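Local coordinates for centrosomal protein of 104 kDa (Homo sapiens, PDB 5LPI) that is required for ciliogenesis and for the structural integrity of the ciliary tip, at residues E21-E25 with E26-L30; A101-P105 with L106-N110. All coordinates share one frame; numbering follows the deposited sequence.

The chain is the zinc finger array of the protein, with four zinc ions each held by three cysteines and a histidine. From the N terminus, contact 1 comes first: residues 21-25 with 26-30 close the short turn that opens helix 27-35, the helix that carries His31 of the first site. Two further fingers follow before contact 2, where 101-105 and 106-110 close the hairpin joining strands 102-103 and 110-111 and supply Cys104 and Cys107 of the last site. The two contacts lie in series, neither enclosing nor crossing the other. The centres of contact 1 and contact 2 are about 29 Å apart, on opposite sides of the chain's centre.

Contact 1: residues E21-E25 with E26-L30; sequences EEFTE and EGLDL. Unlike the reference sequence in segment 21-25: Glu22 (reference Ser).
Thr24 OG1 is gripped by two backbone N-H groups at the start of helix 27-35: Gly27 N gives it a good bond of 2.9 Å, nearly straight at 162°, and Glu26 N a weak one. This is a capping bond of the N-cap kind, made ahead of the helix, for which threonine is well suited because its hydroxyl is short enough to turn back onto amides that no earlier turn of helix can serve. The torsion places it there: OG1 stands between the backbone N and the carbonyl carbon (chi1 67°), while CG2 lies anti to the carbonyl carbon. The backbone of Thr24 helps as well, its O accepting from Leu28 N at 2.8 Å.

Gly27 fits where little else could. Its CA-H points almost straight at Glu22 O, 3.3 Å from Gly27 CA, and a beta carbon would collide with that oxygen.

Beyond the cap the contact turns apolar. Phe23, at the centre of an inverse gamma turn, lies across Leu28 at about a right angle, and its ring also meets His31, a ligand of the zinc ion, while Leu28 reaches Cys13 of the same site. The apolar pair, rather than the cap itself, packs against this first metal site, the Phe23 side chain being about 6 Å from the zinc ion. Leu28 CG is anti to its carbonyl carbon (chi1 -84°), which brings the CD2 methyl to 3.9 Å from Phe23 CG.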
# COMPACT_ATOMS: atom_id res chain seq x y z
N GLU A 21 22.82 -6.22 6.08
CA GLU A 21 23.31 -6.57 7.41
C GLU A 21 22.64 -5.72 8.48
O GLU A 21 22.34 -6.22 9.57
CB GLU A 21 24.84 -6.43 7.46
CG GLU A 21 25.38 -4.99 7.40
CD GLU A 21 25.24 -4.33 6.03
OE1 GLU A 21 24.75 -4.99 5.08
OE2 GLU A 21 25.62 -3.15 5.90
N GLU A 22 22.35 -4.46 8.17
CA GLU A 22 21.67 -3.61 9.14
C GLU A 22 20.24 -4.03 9.41
O GLU A 22 19.64 -3.55 10.37
CB GLU A 22 21.70 -2.15 8.68
CG GLU A 22 23.08 -1.64 8.26
CD GLU A 22 24.13 -1.80 9.35
OE1 GLU A 22 23.78 -1.72 10.55
OE2 GLU A 22 25.31 -2.02 9.00
N PHE A 23 19.67 -4.93 8.60
CA PHE A 23 18.29 -5.36 8.82
C PHE A 23 18.20 -6.39 9.93
O PHE A 23 17.64 -7.47 9.73
CB PHE A 23 17.65 -5.94 7.56
CG PHE A 23 17.28 -4.91 6.55
CD1 PHE A 23 17.33 -3.56 6.87
CD2 PHE A 23 16.87 -5.28 5.28
CE1 PHE A 23 17.00 -2.61 5.93
CE2 PHE A 23 16.54 -4.33 4.34
CZ PHE A 23 16.60 -2.99 4.67
N THR A 24 18.72 -6.05 11.10
CA THR A 24 18.45 -6.84 12.29
C THR A 24 16.96 -6.76 12.61
O THR A 24 16.21 -6.08 11.91
CB THR A 24 19.27 -6.33 13.48
OG1 THR A 24 18.82 -5.02 13.85
CG2 THR A 24 20.75 -6.27 13.12
N GLU A 25 16.55 -7.42 13.69
CA GLU A 25 15.14 -7.42 14.07
C GLU A 25 14.60 -6.00 14.27
O GLU A 25 13.43 -5.74 13.99
CB GLU A 25 14.96 -8.23 15.35
CG GLU A 25 13.53 -8.36 15.83
CD GLU A 25 13.44 -9.12 17.13
OE1 GLU A 25 14.49 -9.61 17.61
OE2 GLU A 25 12.32 -9.25 17.68
N GLU A 26 15.44 -5.08 14.73
CA GLU A 26 15.00 -3.71 14.92
C GLU A 26 15.59 -2.73 13.92
O GLU A 26 15.04 -1.64 13.75
CB GLU A 26 15.30 -3.23 16.35
CG GLU A 26 14.17 -3.56 17.29
CD GLU A 26 14.46 -3.20 18.72
OE1 GLU A 26 15.63 -3.36 19.14
OE2 GLU A 26 13.53 -2.74 19.42
N GLY A 27 16.67 -3.10 13.23
CA GLY A 27 16.98 -2.43 11.99
C GLY A 27 15.84 -2.52 11.00
O GLY A 27 15.65 -1.62 10.18
N LEU A 28 15.06 -3.61 11.08
CA LEU A 28 13.87 -3.75 10.24
C LEU A 28 12.74 -2.84 10.72
O LEU A 28 12.00 -2.28 9.90
CB LEU A 28 13.40 -5.21 10.23
CG LEU A 28 14.06 -6.18 9.24
CD1 LEU A 28 13.66 -7.62 9.52
CD2 LEU A 28 13.72 -5.80 7.80
N ASP A 29 12.57 -2.70 12.03
CA ASP A 29 11.53 -1.82 12.54
C ASP A 29 11.75 -0.38 12.08
O ASP A 29 10.80 0.33 11.73
CB ASP A 29 11.46 -1.89 14.06
CG ASP A 29 10.68 -3.08 14.56
OD1 ASP A 29 9.53 -3.29 14.10
OD2 ASP A 29 11.21 -3.82 15.41
N LEU A 30 13.01 0.05 12.06
CA LEU A 30 13.32 1.39 11.58
C LEU A 30 13.13 1.48 10.07
O LEU A 30 12.63 2.49 9.55
CB LEU A 30 14.74 1.76 11.98
CG LEU A 30 15.26 3.16 11.63
CD1 LEU A 30 14.32 4.25 12.15
CD2 LEU A 30 16.64 3.31 12.25

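Contact 2: residues A101-P105 with L106-N110; sequences ANRCP and LCHEN. With ZN (zinc ion), chain H.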
# COMPACT_ATOMS: atom_id res chain seq x y z
N ALA A 101 -6.54 -6.47 -12.10
CA ALA A 101 -5.68 -5.31 -11.95
C ALA A 101 -5.38 -5.01 -10.48
O ALA A 101 -6.25 -5.11 -9.61
CB ALA A 101 -6.33 -4.08 -12.61
N ASN A 102 -4.13 -4.63 -10.23
CA ASN A 102 -3.79 -3.87 -9.03
C ASN A 102 -4.31 -2.44 -9.12
O ASN A 102 -4.35 -1.85 -10.20
CB ASN A 102 -2.28 -3.80 -8.83
CG ASN A 102 -1.67 -5.11 -8.48
OD1 ASN A 102 -2.34 -5.99 -7.95
ND2 ASN A 102 -0.37 -5.25 -8.75
N ARG A 103 -4.64 -1.88 -7.97
CA ARG A 103 -5.10 -0.50 -7.87
C ARG A 103 -4.22 0.24 -6.86
O ARG A 103 -4.21 -0.12 -5.68
CB ARG A 103 -6.57 -0.44 -7.44
CG ARG A 103 -7.03 0.93 -6.97
CD ARG A 103 -6.85 1.98 -8.06
NE ARG A 103 -7.65 3.18 -7.80
CZ ARG A 103 -8.68 3.58 -8.56
NH1 ARG A 103 -9.04 2.88 -9.63
NH2 ARG A 103 -9.33 4.70 -8.25
N CYS A 104 -3.51 1.25 -7.33
CA CYS A 104 -2.68 2.05 -6.43
C CYS A 104 -3.55 3.05 -5.69
O CYS A 104 -4.20 3.88 -6.33
CB CYS A 104 -1.58 2.80 -7.16
SG CYS A 104 -0.49 3.66 -5.99
N PRO A 105 -3.60 3.00 -4.36
CA PRO A 105 -4.38 4.00 -3.62
C PRO A 105 -3.70 5.36 -3.53
O PRO A 105 -4.33 6.32 -3.07
CB PRO A 105 -4.51 3.37 -2.23
CG PRO A 105 -3.15 2.69 -2.05
CD PRO A 105 -2.84 2.11 -3.45
N LEU A 106 -2.43 5.47 -3.94
CA LEU A 106 -1.73 6.75 -3.86
C LEU A 106 -1.92 7.59 -5.12
O LEU A 106 -2.16 8.80 -5.04
CB LEU A 106 -0.24 6.53 -3.60
CG LEU A 106 0.11 5.67 -2.38
CD1 LEU A 106 1.63 5.56 -2.24
CD2 LEU A 106 -0.53 6.24 -1.09
N CYS A 107 -1.81 6.97 -6.30
CA CYS A 107 -1.97 7.69 -7.55
C CYS A 107 -3.23 7.29 -8.31
O CYS A 107 -3.51 7.86 -9.37
CB CYS A 107 -0.73 7.50 -8.45
SG CYS A 107 -0.57 5.84 -9.18
N HIS A 108 -3.98 6.30 -7.81
CA HIS A 108 -5.28 5.90 -8.37
C HIS A 108 -5.18 5.21 -9.73
O HIS A 108 -6.17 5.17 -10.47
CB HIS A 108 -6.23 7.10 -8.48
CG HIS A 108 -6.20 7.97 -7.27
ND1 HIS A 108 -6.72 7.58 -6.06
CD2 HIS A 108 -5.67 9.20 -7.08
CE1 HIS A 108 -6.54 8.54 -5.17
NE2 HIS A 108 -5.90 9.53 -5.76
N GLU A 109 -4.03 4.63 -10.08
CA GLU A 109 -3.91 3.92 -11.34
C GLU A 109 -4.24 2.44 -11.17
O GLU A 109 -3.95 1.84 -10.12
CB GLU A 109 -2.50 4.08 -11.91
CG GLU A 109 -2.17 5.54 -12.23
CD GLU A 109 -0.75 5.75 -12.74
OE1 GLU A 109 0.01 4.75 -12.87
OE2 GLU A 109 -0.41 6.91 -13.02
N ASN A 110 -4.90 1.88 -12.17
CA ASN A 110 -5.09 0.45 -12.30
C ASN A 110 -3.99 -0.09 -13.20
O ASN A 110 -3.68 0.50 -14.25
CB ASN A 110 -6.47 0.09 -12.88
CG ASN A 110 -7.64 0.68 -12.07
OD1 ASN A 110 -7.71 0.55 -10.84
ND2 ASN A 110 -8.58 1.30 -12.78
ZN ZN H . 0.85 4.72 -7.58
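Arg103 and Asn110 face each other as a non-hydrogen-bonded pair in the antiparallel hairpin that forms the CxxC knuckle of the last zinc finger. The arginine's CB and CG pass Asn110 OD1, and its chain, bent at chi2 (59°), carries CD to 3.2 Å from that same oxygen. Beyond, NE and CZ lie beneath the carbonyl of His108, whose O stands 3.5 Å above the guanidinium plane, over its centre. NH1 then gives Asn110 OD1 a bond of 2.9 Å, with OD1 in the guanidinium plane but NH1 tilted 29° from the amide's, while Asn110 ND2 bonds to Pro94 O. NH2 comes near His108 CB and bonds to Asn93 O, while NE makes a salt bridge with Glu76, which also accepts from His108 ND1. With an alanine here, Glu76 would probably lose its charged mate and Asn110 OD1 its donor across the hairpin.

At the turn, Cys104 N bonds to Glu109 O at 2.9 Å and His108 N weakly to Cys104 O. His108, in a left-handed backbone conformation, turns the chain back toward Glu109. Cys104 SG and Cys107 SG bind the zinc ion at 2.3 and 2.4 Å, and His121 and Cys128 complete the site. Cys104 SG also accepts from Cys107 N at 3.6 Å and, weakly, from Leu106 N. Cysteine suits both tasks: as a thiolate its sulfur can bind metal and accept N-H bonds together, and these amides would probably ease the negative charge gathered on it.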